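Local coordinates for protein TRAP dicarboxylate transporter, DctP subunit (Anaerococcus prevoti, PDB 4N91) that binds D-glucuronate, in either anomeric form, as the extracellular solute-binding component of a TRAP-type transporter, at residues 155-160 and 211-216. Residues are numbered along the deposited sequence; the frame is centred on the assembly and turned at random.
Sequences SFYTKD and DGAENN. With BDP (beta-D-glucopyranuronic acid), chain C.
With CG set between its backbone N and carbonyl carbon (chi1 48°), Tyr-157 swings its ring back over the neighbouring strand, where CZ lies 3.7 Å from Ala-213 CB and Asn-215 CB sits at the ring edge, in plane. The ring and the Asn-215 amide run side by side, planes 29° apart. Water 1 joins their ends, 2.8 Å from Tyr-157 OH and 3.0 Å from Asn-215 ND2, which donates to it; His-225 also bonds the hydroxyl. Beneath them, strands 155-158 and 212-215 pair antiparallel: Tyr-157 N reaches Ala-213 O at 2.9 Å and nearly straight (171°), and Ser-155 and Asn-215 form the next hydrogen-bonded pair. On the other face, Phe-156 CD1 packs 3.7 Å from Glu-214 CB, while the Glu-214 carboxylate turns to Arg-154 and His-237. Asn-215 ND2 donates to O5 of the bound beta-D-glucuronate at 3.1 Å, and Asn-215 OD1 accepts from Asn-216 N at 2.8 Å, on a lone pair. A leucine in place of Tyr-157 would probably leave water 1 and His-225 without their hydroxyl partner and the Asn-215 amide less restrained. Tyr-157 therefore probably acts as a second-shell residue, helping through one water to orient an amide that binds the sugar.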
ATOM      1  N   SER A 155      10.614   2.211  -3.973  1.00 12.00           N
ATOM      2  CA  SER A 155      11.821   2.809  -4.496  1.00 11.84           C
ATOM      3  C   SER A 155      11.596   3.266  -5.933  1.00 13.40           C
ATOM      4  O   SER A 155      10.745   2.706  -6.618  1.00 12.70           O
ATOM      5  CB  SER A 155      12.926   1.767  -4.530  1.00 14.79           C
ATOM      6  OG  SER A 155      13.401   1.479  -3.227  1.00 14.97           O
ATOM      7  N   PHE A 156      12.433   4.196  -6.409  1.00 13.47           N
ATOM      8  CA  PHE A 156      12.315   4.729  -7.770  1.00 10.87           C
ATOM      9  C   PHE A 156      12.787   3.761  -8.842  1.00 13.85           C
ATOM     10  O   PHE A 156      13.819   3.093  -8.699  1.00 14.42           O
ATOM     11  CB  PHE A 156      13.095   6.044  -7.873  1.00 12.37           C
ATOM     12  CG  PHE A 156      12.485   7.149  -7.067  1.00 12.57           C
ATOM     13  CD1 PHE A 156      11.270   7.670  -7.421  1.00 13.13           C
ATOM     14  CD2 PHE A 156      13.125   7.655  -5.934  1.00 14.54           C
ATOM     15  CE1 PHE A 156      10.675   8.664  -6.656  1.00 18.34           C
ATOM     16  CE2 PHE A 156      12.543   8.641  -5.189  1.00 16.90           C
ATOM     17  CZ  PHE A 156      11.319   9.144  -5.538  1.00 16.57           C
ATOM     18  N   TYR A 157      12.063   3.730  -9.947  1.00 11.85           N
ATOM     19  CA  TYR A 157      12.562   3.070 -11.151  1.00 11.12           C
ATOM     20  C   TYR A 157      12.250   3.955 -12.348  1.00 11.09           C
ATOM     21  O   TYR A 157      11.244   4.663 -12.395  1.00 13.19           O
ATOM     22  CB  TYR A 157      11.994   1.662 -11.337  1.00 10.63           C
ATOM     23  CG  TYR A 157      10.485   1.487 -11.194  1.00 11.39           C
ATOM     24  CD1 TYR A 157       9.911   1.244  -9.954  1.00 12.24           C
ATOM     25  CD2 TYR A 157       9.641   1.536 -12.303  1.00 12.35           C
ATOM     26  CE1 TYR A 157       8.546   1.038  -9.818  1.00 11.87           C
ATOM     27  CE2 TYR A 157       8.284   1.353 -12.179  1.00 12.44           C
ATOM     28  CZ  TYR A 157       7.738   1.091 -10.931  1.00 12.10           C
ATOM     29  OH  TYR A 157       6.384   0.875 -10.786  1.00 13.20           O
ATOM     30  N   THR A 158      13.162   3.931 -13.312  1.00 12.84           N
ATOM     31  CA  THR A 158      13.105   4.823 -14.430  1.00 11.78           C
ATOM     32  C   THR A 158      13.514   4.106 -15.718  1.00 13.47           C
ATOM     33  O   THR A 158      14.135   3.050 -15.695  1.00 14.12           O
ATOM     34  CB  THR A 158      14.083   5.979 -14.203  1.00 15.92           C
ATOM     35  OG1 THR A 158      15.360   5.421 -13.881  1.00 17.49           O
ATOM     36  CG2 THR A 158      13.639   6.883 -13.046  1.00 17.30           C
ATOM     37  N   LYS A 159      13.150   4.718 -16.839  1.00 15.95           N
ATOM     38  CA  LYS A 159      13.445   4.190 -18.161  1.00 13.06           C
ATOM     39  C   LYS A 159      14.817   4.560 -18.691  1.00 15.58           C
ATOM     40  O   LYS A 159      15.564   3.687 -19.149  1.00 19.34           O
ATOM     41  CB  LYS A 159      12.367   4.703 -19.133  1.00 17.53           C
ATOM     42  CG  LYS A 159      12.561   4.248 -20.569  1.00 25.64           C
ATOM     43  CD  LYS A 159      11.315   4.560 -21.383  1.00 34.93           C
ATOM     44  CE  LYS A 159      11.403   4.007 -22.792  1.00 45.48           C
ATOM     45  NZ  LYS A 159      12.529   4.635 -23.506  1.00 49.64           N
ATOM     46  N   ASP A 160      15.122   5.849 -18.695  1.00 17.06           N
ATOM     47  CA  ASP A 160      16.248   6.363 -19.482  1.00 20.62           C
ATOM     48  C   ASP A 160      17.492   6.622 -18.696  1.00 24.44           C
ATOM     49  O   ASP A 160      18.586   6.433 -19.216  1.00 29.18           O
ATOM     50  CB  ASP A 160      15.857   7.658 -20.191  1.00 27.09           C
ATOM     51  CG  ASP A 160      14.916   7.414 -21.366  1.00 41.80           C
ATOM     52  OD1 ASP A 160      14.984   6.313 -21.964  1.00 44.14           O
ATOM     53  OD2 ASP A 160      14.110   8.316 -21.676  1.00 50.93           O
ATOM     54  N   ASP A 211       8.324   9.332 -16.961  1.00 14.74           N
ATOM     55  CA  ASP A 211       9.703   8.893 -17.061  1.00 14.67           C
ATOM     56  C   ASP A 211      10.062   7.752 -16.117  1.00 14.69           C
ATOM     57  O   ASP A 211      11.135   7.159 -16.229  1.00 14.48           O
ATOM     58  CB  ASP A 211      10.607  10.088 -16.777  1.00 14.88           C
ATOM     59  CG  ASP A 211      10.398  11.207 -17.786  1.00 18.91           C
ATOM     60  OD1 ASP A 211      10.604  10.950 -19.001  1.00 21.20           O
ATOM     61  OD2 ASP A 211      10.007  12.307 -17.366  1.00 19.59           O
ATOM     62  N   GLY A 212       9.160   7.445 -15.195  1.00 13.98           N
ATOM     63  CA  GLY A 212       9.433   6.486 -14.155  1.00 12.89           C
ATOM     64  C   GLY A 212       8.317   6.482 -13.141  1.00 13.70           C
ATOM     65  O   GLY A 212       7.292   7.148 -13.299  1.00 12.69           O
ATOM     66  N   ALA A 213       8.512   5.704 -12.091  1.00 11.09           N
ATOM     67  CA  ALA A 213       7.507   5.540 -11.064  1.00 11.08           C
ATOM     68  C   ALA A 213       8.242   5.085  -9.803  1.00 10.45           C
ATOM     69  O   ALA A 213       9.484   5.134  -9.731  1.00 12.56           O
ATOM     70  CB  ALA A 213       6.434   4.531 -11.498  1.00 11.50           C
ATOM     71  N   GLU A 214       7.494   4.675  -8.791  1.00 12.30           N
ATOM     72  CA  GLU A 214       8.133   4.177  -7.576  1.00 12.68           C
ATOM     73  C   GLU A 214       7.251   3.168  -6.912  1.00 12.49           C
ATOM     74  O   GLU A 214       6.059   3.360  -6.804  1.00 12.75           O
ATOM     75  CB  GLU A 214       8.489   5.314  -6.609  1.00 12.02           C
ATOM     76  CG  GLU A 214       7.411   6.375  -6.392  1.00 13.76           C
ATOM     77  CD  GLU A 214       6.319   5.995  -5.405  1.00 15.83           C
ATOM     78  OE1 GLU A 214       5.118   6.112  -5.776  1.00 15.26           O
ATOM     79  OE2 GLU A 214       6.628   5.620  -4.242  1.00 15.85           O
ATOM     80  N   ASN A 215       7.852   2.056  -6.500  1.00 11.08           N
ATOM     81  CA  ASN A 215       7.073   0.980  -5.950  1.00 11.72           C
ATOM     82  C   ASN A 215       7.984  -0.122  -5.463  1.00 12.67           C
ATOM     83  O   ASN A 215       9.202  -0.031  -5.566  1.00 12.45           O
ATOM     84  CB  ASN A 215       6.133   0.400  -7.017  1.00 11.96           C
ATOM     85  CG  ASN A 215       4.790   0.048  -6.443  1.00 12.98           C
ATOM     86  OD1 ASN A 215       4.705  -0.650  -5.428  1.00 12.95           O
ATOM     87  ND2 ASN A 215       3.724   0.568  -7.057  1.00 13.29           N
ATOM     88  N   ASN A 216       7.366  -1.181  -4.967  1.00 11.23           N
ATOM     89  CA  ASN A 216       8.082  -2.398  -4.687  1.00 10.18           C
ATOM     90  C   ASN A 216       8.418  -3.158  -5.975  1.00 14.15           C
ATOM     91  O   ASN A 216       8.023  -2.770  -7.075  1.00 13.87           O
ATOM     92  CB  ASN A 216       7.295  -3.270  -3.714  1.00 13.15           C
ATOM     93  CG  ASN A 216       5.943  -3.697  -4.259  1.00 11.28           C
ATOM     94  OD1 ASN A 216       5.826  -4.199  -5.402  1.00 14.81           O
ATOM     95  ND2 ASN A 216       4.898  -3.460  -3.470  1.00 13.14           N
TER
HETATM   96  C1  BDP C 402       1.282  -1.427  -4.717  0.66 11.04           C
HETATM   97  C2  BDP C 402       0.239  -1.492  -3.698  0.66 10.84           C
HETATM   98  C3  BDP C 402      -1.099  -1.175  -4.301  0.66 11.12           C
HETATM   99  C4  BDP C 402      -1.105   0.127  -4.893  0.66 11.11           C
HETATM  100  C5  BDP C 402      -0.010   0.220  -5.882  0.66  9.51           C
HETATM  101  C6  BDP C 402       0.139   1.655  -6.449  0.66 11.29           C
HETATM  102  O2  BDP C 402       0.173  -2.948  -3.425  0.66 10.60           O
HETATM  103  O3  BDP C 402      -2.144  -1.280  -3.280  0.66 12.27           O
HETATM  104  O4  BDP C 402      -2.271   0.478  -5.441  0.66 12.65           O
HETATM  105  O5  BDP C 402       1.283  -0.107  -5.263  0.66 12.23           O
HETATM  106  O6A BDP C 402      -0.893   2.133  -6.969  0.66 12.50           O
HETATM  107  O1  BDP C 402       2.550  -1.464  -4.015  0.66 11.71           O
HETATM  108  O6B BDP C 402       1.286   2.145  -6.564  0.66 13.00           O
HETATM  109  O   HOH W   1       4.258   2.177  -9.495  1.00 14.86           O
HETATM  110  O   HOH W   2      13.458   7.969 -17.546  1.00 18.93           O
HETATM  111  O   HOH W   3      12.170   9.192 -19.965  1.00 37.13           O